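Local coordinates for periplasmic solute binding protein (Candidatus liberibacter, PDB 4CL2), which binds manganese or zinc ions in the periplasm and probably delivers them to an ABC importer for uptake into the cell, at residues A[10-18]-A[248-259]. Sequence-based numbering, arbitrary orientation.
Sequences SFSIIGDIT and SLSKPDGPAPTY. With SO4 (sulfate ion), chain F.
Ser12, Ile13, Asp16 and Ile17 meet Ser248, Leu249, Thr258 and Tyr259 where the two lobes of this cluster 9 (ZnuA-like) binding protein join. Helix 12-22 follows the first strand of the N-terminal parallel sheet. Segment 248-259 runs from just after metal ligand Asp247 to the first residue of helix 259-274.

Two hydrogen bonds join backbone N-H groups of 248-259 to side chains of helix 12-22. Leu249 N, in the loop, gives a nearly straight bond to Ser12 OG, 3.1 Å long. Tyr259 N, at the start of helix 259-274, donates to Asp16 OD2 at 2.9 Å, approaching from above the carboxylate plane. Asp16 reaches this first-turn amide because its CG lies anti to the backbone N (chi1 -179°). The carboxylate may thus interact favourably with the helix start. Thr258 is the N-cap there, with OG1 bonded to Asp261 N.

Apolar groups fill the space beside these bonds. Leu249 CD2 meets Ile13 CG1 at 3.9 Å, and its CD1 lies by Asp16 CB. The Tyr259 ring packs against two isoleucines one helical turn apart. Ile17 CD1 sits over one face in a CH-pi contact, 3.9 Å from the centroid. Ile13 CG2 approaches CD1 of the ring obliquely. Tyr143 of helix 133-158 packs on Asp16, Ile17 and Tyr259, while Tyr259 OH bonds to Trp108 O.

Farther along the loop, a type I turn runs from Lys251 to Gly254. On the helix side, one water donates to both Asp16 OD1, at 2.8 Å, and Pro257 O, at 2.7 Å.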
loop_
_atom_site.group_PDB
_atom_site.type_symbol
_atom_site.label_atom_id
_atom_site.label_comp_id
_atom_site.label_asym_id
_atom_site.label_seq_id
_atom_site.Cartn_x
_atom_site.Cartn_y
_atom_site.Cartn_z
ATOM N N SER A 10 2.669 -3.914 11.224
ATOM C CA SER A 10 1.504 -3.108 11.561
ATOM C C SER A 10 0.250 -3.574 10.786
ATOM O O SER A 10 -0.841 -3.471 11.333
ATOM C CB SER A 10 1.776 -1.633 11.382
ATOM O OG SER A 10 2.022 -1.323 10.005
ATOM N N PHE A 11 0.396 -3.941 9.538
ATOM C CA PHE A 11 -0.758 -4.381 8.756
ATOM C C PHE A 11 -0.382 -5.363 7.680
ATOM O O PHE A 11 0.789 -5.749 7.495
ATOM C CB PHE A 11 -1.556 -3.154 8.208
ATOM C CG PHE A 11 -0.992 -2.541 6.918
ATOM C CD1 PHE A 11 0.254 -1.937 6.859
ATOM C CD2 PHE A 11 -1.776 -2.553 5.774
ATOM C CE1 PHE A 11 0.713 -1.338 5.684
ATOM C CE2 PHE A 11 -1.316 -1.969 4.586
ATOM C CZ PHE A 11 -0.077 -1.353 4.551
ATOM N N SER A 12 -1.421 -5.913 7.037
ATOM C CA SER A 12 -1.265 -7.143 6.251
ATOM C C SER A 12 -0.225 -7.050 5.172
ATOM O O SER A 12 0.502 -8.010 4.916
ATOM C CB SER A 12 -2.625 -7.553 5.621
ATOM O OG SER A 12 -3.234 -6.494 4.856
ATOM N N ILE A 13 -0.130 -5.917 4.505
ATOM C CA ILE A 13 0.808 -5.802 3.406
ATOM C C ILE A 13 2.236 -5.956 3.909
ATOM O O ILE A 13 3.035 -6.697 3.315
ATOM C CB ILE A 13 0.634 -4.516 2.647
ATOM C CG1 ILE A 13 -0.760 -4.573 1.945
ATOM C CG2 ILE A 13 1.825 -4.249 1.710
ATOM C CD1 ILE A 13 -1.002 -3.337 1.072
ATOM N N ILE A 14 2.569 -5.283 4.991
ATOM C CA ILE A 14 3.922 -5.428 5.553
ATOM C C ILE A 14 4.204 -6.812 6.103
ATOM O O ILE A 14 5.277 -7.386 5.890
ATOM C CB ILE A 14 4.190 -4.309 6.594
ATOM C CG1 ILE A 14 4.138 -2.932 5.904
ATOM C CG2 ILE A 14 5.502 -4.510 7.332
ATOM C CD1 ILE A 14 4.290 -1.757 6.872
ATOM N N GLY A 15 3.200 -7.431 6.728
ATOM C CA GLY A 15 3.340 -8.793 7.167
ATOM C C GLY A 15 3.683 -9.752 6.068
ATOM O O GLY A 15 4.561 -10.641 6.230
ATOM N N ASP A 16 3.022 -9.609 4.919
ATOM C CA ASP A 16 3.262 -10.512 3.804
ATOM C C ASP A 16 4.653 -10.297 3.180
ATOM O O ASP A 16 5.375 -11.267 2.827
ATOM C CB ASP A 16 2.169 -10.349 2.737
ATOM C CG ASP A 16 2.384 -11.282 1.586
ATOM O OD1 ASP A 16 2.150 -12.500 1.720
ATOM O OD2 ASP A 16 2.847 -10.804 0.536
ATOM N N ILE A 17 5.074 -9.035 3.083
ATOM C CA ILE A 17 6.435 -8.732 2.579
ATOM C C ILE A 17 7.450 -9.371 3.488
ATOM O O ILE A 17 8.387 -10.060 3.065
ATOM C CB ILE A 17 6.658 -7.216 2.503
ATOM C CG1 ILE A 17 5.824 -6.627 1.379
ATOM C CG2 ILE A 17 8.151 -6.929 2.205
ATOM C CD1 ILE A 17 5.683 -5.136 1.487
ATOM N N THR A 18 7.234 -9.183 4.784
ATOM C CA THR A 18 8.196 -9.737 5.763
ATOM C C THR A 18 8.278 -11.275 5.717
ATOM O O THR A 18 9.370 -11.863 5.753
ATOM C CB THR A 18 7.791 -9.281 7.159
ATOM O OG1 THR A 18 7.712 -7.848 7.176
ATOM C CG2 THR A 18 8.845 -9.689 8.175
ATOM N N SER A 248 -5.524 -3.087 1.893
ATOM C CA SER A 248 -5.447 -4.331 2.652
ATOM C C SER A 248 -5.303 -5.453 1.678
ATOM O O SER A 248 -5.852 -5.381 0.581
ATOM C CB SER A 248 -6.755 -4.499 3.421
ATOM O OG SER A 248 -6.830 -5.751 4.106
ATOM N N LEU A 249 -4.624 -6.513 2.062
ATOM C CA LEU A 249 -4.734 -7.764 1.320
ATOM C C LEU A 249 -6.184 -8.232 1.347
ATOM O O LEU A 249 -6.939 -7.924 2.313
ATOM C CB LEU A 249 -3.854 -8.847 1.935
ATOM C CG LEU A 249 -2.374 -8.444 1.942
ATOM C CD1 LEU A 249 -1.596 -9.579 2.477
ATOM C CD2 LEU A 249 -1.848 -8.063 0.568
ATOM N N SER A 250 -6.593 -8.994 0.323
ATOM C CA SER A 250 -7.908 -9.574 0.324
ATOM C C SER A 250 -7.917 -10.746 1.297
ATOM O O SER A 250 -6.868 -11.165 1.778
ATOM C CB SER A 250 -8.288 -10.095 -1.074
ATOM O OG SER A 250 -7.513 -11.223 -1.458
ATOM N N LYS A 251 -9.115 -11.296 1.511
ATOM C CA LYS A 251 -9.249 -12.616 2.130
ATOM C C LYS A 251 -8.433 -13.642 1.302
ATOM O O LYS A 251 -8.169 -13.427 0.092
ATOM C CB LYS A 251 -10.744 -12.981 2.249
ATOM C CG LYS A 251 -11.419 -13.209 0.896
ATOM C CD LYS A 251 -12.948 -13.117 0.899
ATOM C CE LYS A 251 -13.486 -13.387 -0.508
ATOM N NZ LYS A 251 -14.958 -13.128 -0.618
ATOM N N PRO A 252 -8.078 -14.787 1.912
ATOM C CA PRO A 252 -7.247 -15.776 1.226
ATOM C C PRO A 252 -7.843 -16.271 -0.117
ATOM O O PRO A 252 -7.090 -16.526 -1.046
ATOM C CB PRO A 252 -7.126 -16.920 2.269
ATOM C CG PRO A 252 -7.243 -16.179 3.583
ATOM C CD PRO A 252 -8.361 -15.214 3.316
ATOM N N ASP A 253 -9.157 -16.340 -0.267
ATOM C CA ASP A 253 -9.713 -16.841 -1.574
ATOM C C ASP A 253 -10.132 -15.674 -2.467
ATOM O O ASP A 253 -10.759 -15.866 -3.482
ATOM C CB ASP A 253 -10.875 -17.842 -1.362
ATOM C CG ASP A 253 -11.982 -17.268 -0.542
ATOM O OD1 ASP A 253 -11.772 -16.190 0.035
ATOM O OD2 ASP A 253 -13.068 -17.885 -0.447
ATOM N N GLY A 254 -9.739 -14.448 -2.089
ATOM C CA GLY A 254 -9.984 -13.252 -2.894
ATOM C C GLY A 254 -8.799 -13.098 -3.857
ATOM O O GLY A 254 -7.899 -13.910 -3.886
ATOM N N PRO A 255 -8.825 -12.040 -4.671
ATOM C CA PRO A 255 -7.800 -11.928 -5.719
ATOM C C PRO A 255 -6.455 -11.365 -5.323
ATOM O O PRO A 255 -5.517 -11.325 -6.143
ATOM C CB PRO A 255 -8.482 -11.033 -6.737
ATOM C CG PRO A 255 -9.358 -10.151 -5.922
ATOM C CD PRO A 255 -9.853 -11.004 -4.803
ATOM N N ALA A 256 -6.319 -10.908 -4.080
ATOM C CA ALA A 256 -5.126 -10.157 -3.670
ATOM C C ALA A 256 -4.655 -10.622 -2.279
ATOM O O ALA A 256 -4.516 -9.775 -1.388
ATOM C CB ALA A 256 -5.362 -8.673 -3.683
ATOM N N PRO A 257 -4.381 -11.942 -2.140
ATOM C CA PRO A 257 -4.090 -12.480 -0.789
ATOM C C PRO A 257 -2.618 -12.258 -0.380
ATOM O O PRO A 257 -2.231 -12.613 0.731
ATOM C CB PRO A 257 -4.407 -13.927 -0.939
ATOM C CG PRO A 257 -4.002 -14.262 -2.343
ATOM C CD PRO A 257 -4.581 -13.046 -3.091
ATOM N N THR A 258 -1.811 -11.729 -1.273
ATOM C CA THR A 258 -0.399 -11.405 -1.011
ATOM C C THR A 258 -0.085 -10.040 -1.579
ATOM O O THR A 258 -0.821 -9.515 -2.424
ATOM C CB THR A 258 0.577 -12.428 -1.656
ATOM O OG1 THR A 258 0.594 -12.263 -3.086
ATOM C CG2 THR A 258 0.218 -13.860 -1.376
ATOM N N TYR A 259 1.015 -9.419 -1.152
ATOM C CA TYR A 259 1.380 -8.141 -1.708
ATOM C C TYR A 259 1.625 -8.192 -3.192
ATOM O O TYR A 259 1.166 -7.305 -3.958
ATOM C CB TYR A 259 2.621 -7.606 -0.983
ATOM C CG TYR A 259 3.241 -6.295 -1.526
ATOM C CD1 TYR A 259 2.502 -5.185 -1.647
ATOM C CD2 TYR A 259 4.552 -6.212 -1.843
ATOM C CE1 TYR A 259 3.048 -3.956 -2.070
ATOM C CE2 TYR A 259 5.126 -5.029 -2.240
ATOM C CZ TYR A 259 4.373 -3.894 -2.359
ATOM O OH TYR A 259 4.933 -2.703 -2.762
HETATM S S SO4 F . -11.949 -9.459 0.078
HETATM O O1 SO4 F . -12.026 -8.128 -0.521
HETATM O O2 SO4 F . -13.287 -9.627 0.695
HETATM O O3 SO4 F . -10.933 -9.560 1.121
HETATM O O4 SO4 F . -11.841 -10.556 -0.930
HETATM O O HOH W 1 -0.315 -13.421 2.529
#